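Local coordinates for protein enterotoxin SEN variant (Staphylococcus aureus, PDB 6KRY) that probably acts as a superantigen toxin of the staphylococcal enterotoxin family, at residues Lys152-Leu157 with Phe204-Asp209; Asp41-Leu44 with Ile48-Lys51. One frame throughout, in Å; residues are numbered along the deposited sequence.

Contact 1 (Lys152-Leu157 with Phe204-Asp209); sequences KVRFKL and FQFYSD
With CG anti to its carbonyl carbon (chi1 -74°) and the chain extended from CG to NE, Arg154 reaches straight off its helix toward Phe206 and Tyr207, which come from the opposite direction. The two aromatic residues are adjacent in sequence: Phe206 has CG wedged between the backbone N and the carbonyl carbon (chi1 72°), and the side chain of Tyr207 also points at the helix. Phe206 CZ lies 3.3 Å above the Tyr207 ring plane, displaced toward its rim. Arg154 NH2 meets both at once, 4.1 Å from Phe206 CZ and 4.1 Å from Tyr207 OH. The hydroxyl lies over one face of the guanidinium, whereas Phe206 CZ approaches it obliquely.

This joins helix 146-161, the long helix of the beta-grasp domain, to the short 3-10 turn that follows helix 200-203 near the centre of the molecule. The contact itself is small and buried, with 72 Å² covered in all. What ties the groups together is Asp150, one turn back on the helix: its OD1 forms a salt bridge with Arg154 NE and its OD2 a hydrogen bond with Tyr207 OH, so a single carboxylate bridges the two segments. Arg154 NH1 is taken by Tyr164 OH, which helps fix the rotation of the guanidinium. Within the turn, Gln205 O accepts both Ser208 N and Ser208 OG, the latter at 2.9 Å from Gln205 O and nearly in line with the carbonyl bond.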
loop_
_atom_site.group_PDB
_atom_site.type_symbol
_atom_site.label_atom_id
_atom_site.label_comp_id
_atom_site.label_asym_id
_atom_site.label_seq_id
_atom_site.Cartn_x
_atom_site.Cartn_y
_atom_site.Cartn_z
ATOM N N LYS A 152 -3.890 -3.455 -3.520
ATOM C CA LYS A 152 -4.861 -4.365 -4.124
ATOM C C LYS A 152 -4.661 -4.485 -5.646
ATOM O O LYS A 152 -4.657 -5.601 -6.209
ATOM C CB LYS A 152 -6.269 -3.896 -3.778
ATOM C CG LYS A 152 -6.667 -4.202 -2.352
ATOM C CD LYS A 152 -8.039 -3.719 -1.998
ATOM C CE LYS A 152 -8.444 -4.291 -0.656
ATOM N NZ LYS A 152 -9.626 -3.607 -0.066
ATOM N N VAL A 153 -4.383 -3.366 -6.313
ATOM C CA VAL A 153 -4.034 -3.402 -7.746
ATOM C C VAL A 153 -2.716 -4.167 -7.996
ATOM O O VAL A 153 -2.658 -5.036 -8.894
ATOM C CB VAL A 153 -3.942 -1.980 -8.322
ATOM C CG1 VAL A 153 -3.450 -1.950 -9.755
ATOM C CG2 VAL A 153 -5.302 -1.333 -8.284
ATOM N N ARG A 154 -1.657 -3.825 -7.258
ATOM C CA ARG A 154 -0.366 -4.408 -7.492
ATOM C C ARG A 154 -0.419 -5.930 -7.288
ATOM O O ARG A 154 0.207 -6.683 -8.077
ATOM C CB ARG A 154 0.696 -3.731 -6.641
ATOM C CG ARG A 154 1.061 -2.346 -7.136
ATOM C CD ARG A 154 2.274 -1.790 -6.423
ATOM N NE ARG A 154 2.349 -0.341 -6.586
ATOM C CZ ARG A 154 3.452 0.365 -6.555
ATOM N NH1 ARG A 154 4.633 -0.219 -6.698
ATOM N NH2 ARG A 154 3.354 1.671 -6.377
ATOM N N PHE A 155 -1.182 -6.387 -6.286
ATOM C CA PHE A 155 -1.322 -7.799 -6.034
ATOM C C PHE A 155 -1.898 -8.493 -7.291
ATOM O O PHE A 155 -1.435 -9.543 -7.736
ATOM C CB PHE A 155 -2.217 -7.984 -4.809
ATOM C CG PHE A 155 -2.229 -9.402 -4.332
ATOM C CD1 PHE A 155 -1.200 -9.873 -3.543
ATOM C CD2 PHE A 155 -3.219 -10.284 -4.772
ATOM C CE1 PHE A 155 -1.183 -11.205 -3.155
ATOM C CE2 PHE A 155 -3.229 -11.610 -4.351
ATOM C CZ PHE A 155 -2.192 -12.070 -3.565
ATOM N N LYS A 156 -2.928 -7.884 -7.868
ATOM C CA LYS A 156 -3.572 -8.441 -9.066
ATOM C C LYS A 156 -2.637 -8.353 -10.278
ATOM O O LYS A 156 -2.507 -9.304 -11.082
ATOM C CB LYS A 156 -4.867 -7.691 -9.314
ATOM C CG LYS A 156 -6.044 -8.200 -8.512
ATOM C CD LYS A 156 -7.167 -8.666 -9.429
ATOM C CE LYS A 156 -6.644 -9.530 -10.562
ATOM N NZ LYS A 156 -7.626 -10.574 -10.946
ATOM N N LEU A 157 -1.898 -7.261 -10.397
ATOM C CA LEU A 157 -0.955 -7.168 -11.505
ATOM C C LEU A 157 0.154 -8.216 -11.362
ATOM O O LEU A 157 0.690 -8.720 -12.402
ATOM C CB LEU A 157 -0.328 -5.776 -11.606
ATOM C CG LEU A 157 -1.249 -4.624 -11.948
ATOM C CD1 LEU A 157 -0.488 -3.303 -11.904
ATOM C CD2 LEU A 157 -1.924 -4.800 -13.295
ATOM N N PHE A 204 8.402 0.808 1.428
ATOM C CA PHE A 204 7.039 1.291 1.615
ATOM C C PHE A 204 7.001 2.607 2.393
ATOM O O PHE A 204 5.916 3.101 2.738
ATOM C CB PHE A 204 6.217 0.193 2.292
ATOM C CG PHE A 204 6.224 -1.102 1.525
ATOM C CD1 PHE A 204 5.869 -1.118 0.192
ATOM C CD2 PHE A 204 6.620 -2.284 2.123
ATOM C CE1 PHE A 204 5.987 -2.275 -0.560
ATOM C CE2 PHE A 204 6.705 -3.455 1.374
ATOM C CZ PHE A 204 6.366 -3.449 0.046
ATOM N N GLN A 205 8.165 3.188 2.696
ATOM C CA GLN A 205 8.207 4.442 3.444
ATOM C C GLN A 205 7.394 5.563 2.759
ATOM O O GLN A 205 6.849 6.428 3.445
ATOM C CB GLN A 205 9.661 4.870 3.703
ATOM C CG GLN A 205 9.766 6.163 4.492
ATOM C CD GLN A 205 11.202 6.434 4.870
ATOM O OE1 GLN A 205 12.110 5.716 4.446
ATOM N NE2 GLN A 205 11.407 7.447 5.704
ATOM N N PHE A 206 7.254 5.529 1.438
ATOM C CA PHE A 206 6.513 6.583 0.751
ATOM C C PHE A 206 5.033 6.611 1.159
ATOM O O PHE A 206 4.371 7.666 0.980
ATOM C CB PHE A 206 6.651 6.505 -0.778
ATOM C CG PHE A 206 5.939 5.379 -1.484
ATOM C CD1 PHE A 206 6.419 4.075 -1.422
ATOM C CD2 PHE A 206 4.820 5.630 -2.257
ATOM C CE1 PHE A 206 5.800 3.046 -2.118
ATOM C CE2 PHE A 206 4.213 4.608 -2.955
ATOM C CZ PHE A 206 4.673 3.318 -2.869
ATOM N N TYR A 207 4.502 5.497 1.675
ATOM C CA TYR A 207 3.102 5.451 2.137
ATOM C C TYR A 207 2.899 6.199 3.475
ATOM O O TYR A 207 1.746 6.278 3.950
ATOM C CB TYR A 207 2.637 4.001 2.255
ATOM C CG TYR A 207 2.470 3.261 0.959
ATOM C CD1 TYR A 207 1.776 3.811 -0.109
ATOM C CD2 TYR A 207 2.897 1.949 0.839
ATOM C CE1 TYR A 207 1.596 3.092 -1.288
ATOM C CE2 TYR A 207 2.725 1.224 -0.330
ATOM C CZ TYR A 207 2.066 1.798 -1.406
ATOM O OH TYR A 207 1.918 1.098 -2.581
ATOM N N SER A 208 3.997 6.713 4.086
ATOM C CA SER A 208 3.971 7.362 5.389
ATOM C C SER A 208 3.180 8.678 5.337
ATOM O O SER A 208 2.783 9.158 6.398
ATOM C CB SER A 208 5.372 7.546 5.971
ATOM O OG SER A 208 6.060 8.543 5.258
ATOM N N ASP A 209 2.876 9.185 4.129
ATOM C CA ASP A 209 2.083 10.385 3.965
ATOM C C ASP A 209 0.605 10.122 4.264
ATOM O O ASP A 209 -0.176 11.068 4.431
ATOM C CB ASP A 209 2.248 11.046 2.591
ATOM C CG ASP A 209 1.754 10.229 1.403
ATOM O OD1 ASP A 209 1.227 9.148 1.629
ATOM O OD2 ASP A 209 1.927 10.695 0.225
#

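Contact 2 (Asp41-Leu44 with Ile48-Lys51); sequences DQLL and IILK
Asp41 and Ile49 form a single antiparallel bridge, a hydrogen-bonded pair with unequal bonds. Ile49 N gives a sound one to Asp41 O at 2.8 Å; the return bond from Asp41 N to Ile49 O is weak at 3.3 Å. Packing is closest beside this bridge, where Ile49 CB sits 3.6 Å from Asp41 O. Ile49 CG1, anti to the carbonyl carbon (chi1 -64°), carries CD1 along the loop to Leu43 CG at 3.8 Å, an apolar touch between side chains that meet at a slant.

Toward the ends of Asp41 and Lys51, on the same face as Ile49, the contact loosens and takes in water. Asp41 OD1 turns back on its own chain and takes Gln42 N at 2.7 Å through its anti lone pair, while Asp41 OD2 and Lys51 NZ stay 4.8 Å apart, with a water between them that donates to the carboxylate and accepts from Lys51 NZ. Lys51 NZ has a direct salt bridge to Glu98, and Gln42 NE2 turns to Thr47 O.

In the OB-fold domain, the loop after strand 31-37 thus lies against the start of strand 47-55, whose Ile48 and Leu50 pack on strands 60-66 and 81-84.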
loop_
_atom_site.group_PDB
_atom_site.type_symbol
_atom_site.label_atom_id
_atom_site.label_comp_id
_atom_site.label_asym_id
_atom_site.label_seq_id
_atom_site.Cartn_x
_atom_site.Cartn_y
_atom_site.Cartn_z
ATOM N N ASP A 41 0.006 3.412 22.872
ATOM C CA ASP A 41 1.393 3.872 23.189
ATOM C C ASP A 41 1.986 4.537 21.948
ATOM O O ASP A 41 1.328 4.642 20.886
ATOM C CB ASP A 41 2.249 2.742 23.774
ATOM C CG ASP A 41 3.387 3.149 24.741
ATOM O OD1 ASP A 41 3.969 4.289 24.620
ATOM O OD2 ASP A 41 3.691 2.323 25.667
ATOM N N GLN A 42 3.230 5.005 22.095
ATOM C CA GLN A 42 3.860 5.815 21.112
ATOM C C GLN A 42 5.361 5.815 21.424
ATOM O O GLN A 42 5.721 5.859 22.588
ATOM C CB GLN A 42 3.264 7.208 21.218
ATOM C CG GLN A 42 3.922 8.212 20.357
ATOM C CD GLN A 42 3.115 9.488 20.305
ATOM O OE1 GLN A 42 2.804 10.085 21.348
ATOM N NE2 GLN A 42 2.663 9.837 19.106
ATOM N N LEU A 43 6.212 5.740 20.402
ATOM C CA LEU A 43 7.661 5.978 20.591
ATOM C C LEU A 43 7.959 7.367 20.018
ATOM O O LEU A 43 7.684 8.348 20.704
ATOM C CB LEU A 43 8.460 4.846 19.953
ATOM C CG LEU A 43 8.509 3.589 20.812
ATOM C CD1 LEU A 43 9.178 2.463 20.038
ATOM C CD2 LEU A 43 9.188 3.852 22.150
ATOM N N LEU A 44 8.383 7.473 18.759
ATOM C CA LEU A 44 8.594 8.824 18.224
ATOM C C LEU A 44 7.218 9.478 18.061
ATOM O O LEU A 44 6.176 8.802 17.945
ATOM C CB LEU A 44 9.327 8.809 16.881
ATOM C CG LEU A 44 10.767 8.311 16.877
ATOM C CD1 LEU A 44 11.417 8.520 15.513
ATOM C CD2 LEU A 44 11.581 9.002 17.950
ATOM N N ILE A 48 2.293 5.676 16.255
ATOM C CA ILE A 48 1.362 5.181 17.218
ATOM C C ILE A 48 1.529 3.660 17.303
ATOM O O ILE A 48 1.940 3.005 16.346
ATOM C CB ILE A 48 -0.093 5.580 16.852
ATOM C CG1 ILE A 48 -0.587 4.899 15.571
ATOM C CG2 ILE A 48 -0.265 7.087 16.776
ATOM C CD1 ILE A 48 -1.985 5.316 15.137
ATOM N N ILE A 49 1.282 3.107 18.503
ATOM C CA ILE A 49 1.452 1.717 18.772
ATOM C C ILE A 49 0.136 1.114 19.244
ATOM O O ILE A 49 -0.543 1.634 20.131
ATOM C CB ILE A 49 2.614 1.481 19.759
ATOM C CG1 ILE A 49 3.938 1.936 19.128
ATOM C CG2 ILE A 49 2.681 0.017 20.180
ATOM C CD1 ILE A 49 5.063 2.043 20.077
ATOM N N LEU A 50 -0.201 -0.008 18.608
ATOM C CA LEU A 50 -1.400 -0.792 18.855
ATOM C C LEU A 50 -1.024 -2.181 19.360
ATOM O O LEU A 50 -0.123 -2.831 18.802
ATOM C CB LEU A 50 -2.190 -0.951 17.565
ATOM C CG LEU A 50 -2.735 0.345 16.999
ATOM C CD1 LEU A 50 -1.791 0.881 15.947
ATOM C CD2 LEU A 50 -4.126 0.126 16.459
ATOM N N LYS A 51 -1.760 -2.640 20.383
ATOM C CA LYS A 51 -1.553 -3.955 21.011
ATOM C C LYS A 51 -2.490 -4.998 20.401
ATOM O O LYS A 51 -3.464 -4.660 19.784
ATOM C CB LYS A 51 -1.818 -3.864 22.513
ATOM C CG LYS A 51 -1.056 -2.746 23.201
ATOM C CD LYS A 51 0.423 -2.661 22.822
ATOM C CE LYS A 51 1.130 -1.514 23.516
ATOM N NZ LYS A 51 1.638 -1.932 24.841
HETATM O O HOH W 1 2.166 0.040 26.548
#

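In the fold
Contact 2 lies in the OB-fold domain and contact 1 in the beta-grasp domain, the two halves of the staphylococcal and streptococcal toxin architecture. Their centres are 23 Å apart and their nearest atoms about 10 Å, so they do not touch. The centre of contact 1 lies about 3 Å from the centre of the chain, that of contact 2 about 20 Å. They also differ in span: residues 41-44 and 48-51 are close neighbours along the chain, whereas 152-157 and 204-209 are brought together across 46 intervening residues. Around contact 1, Phe204 and Ser208 touch Tyr104 on strand 100-109, which pairs with strand 60-66, the partner of strand 47-55 in contact 2.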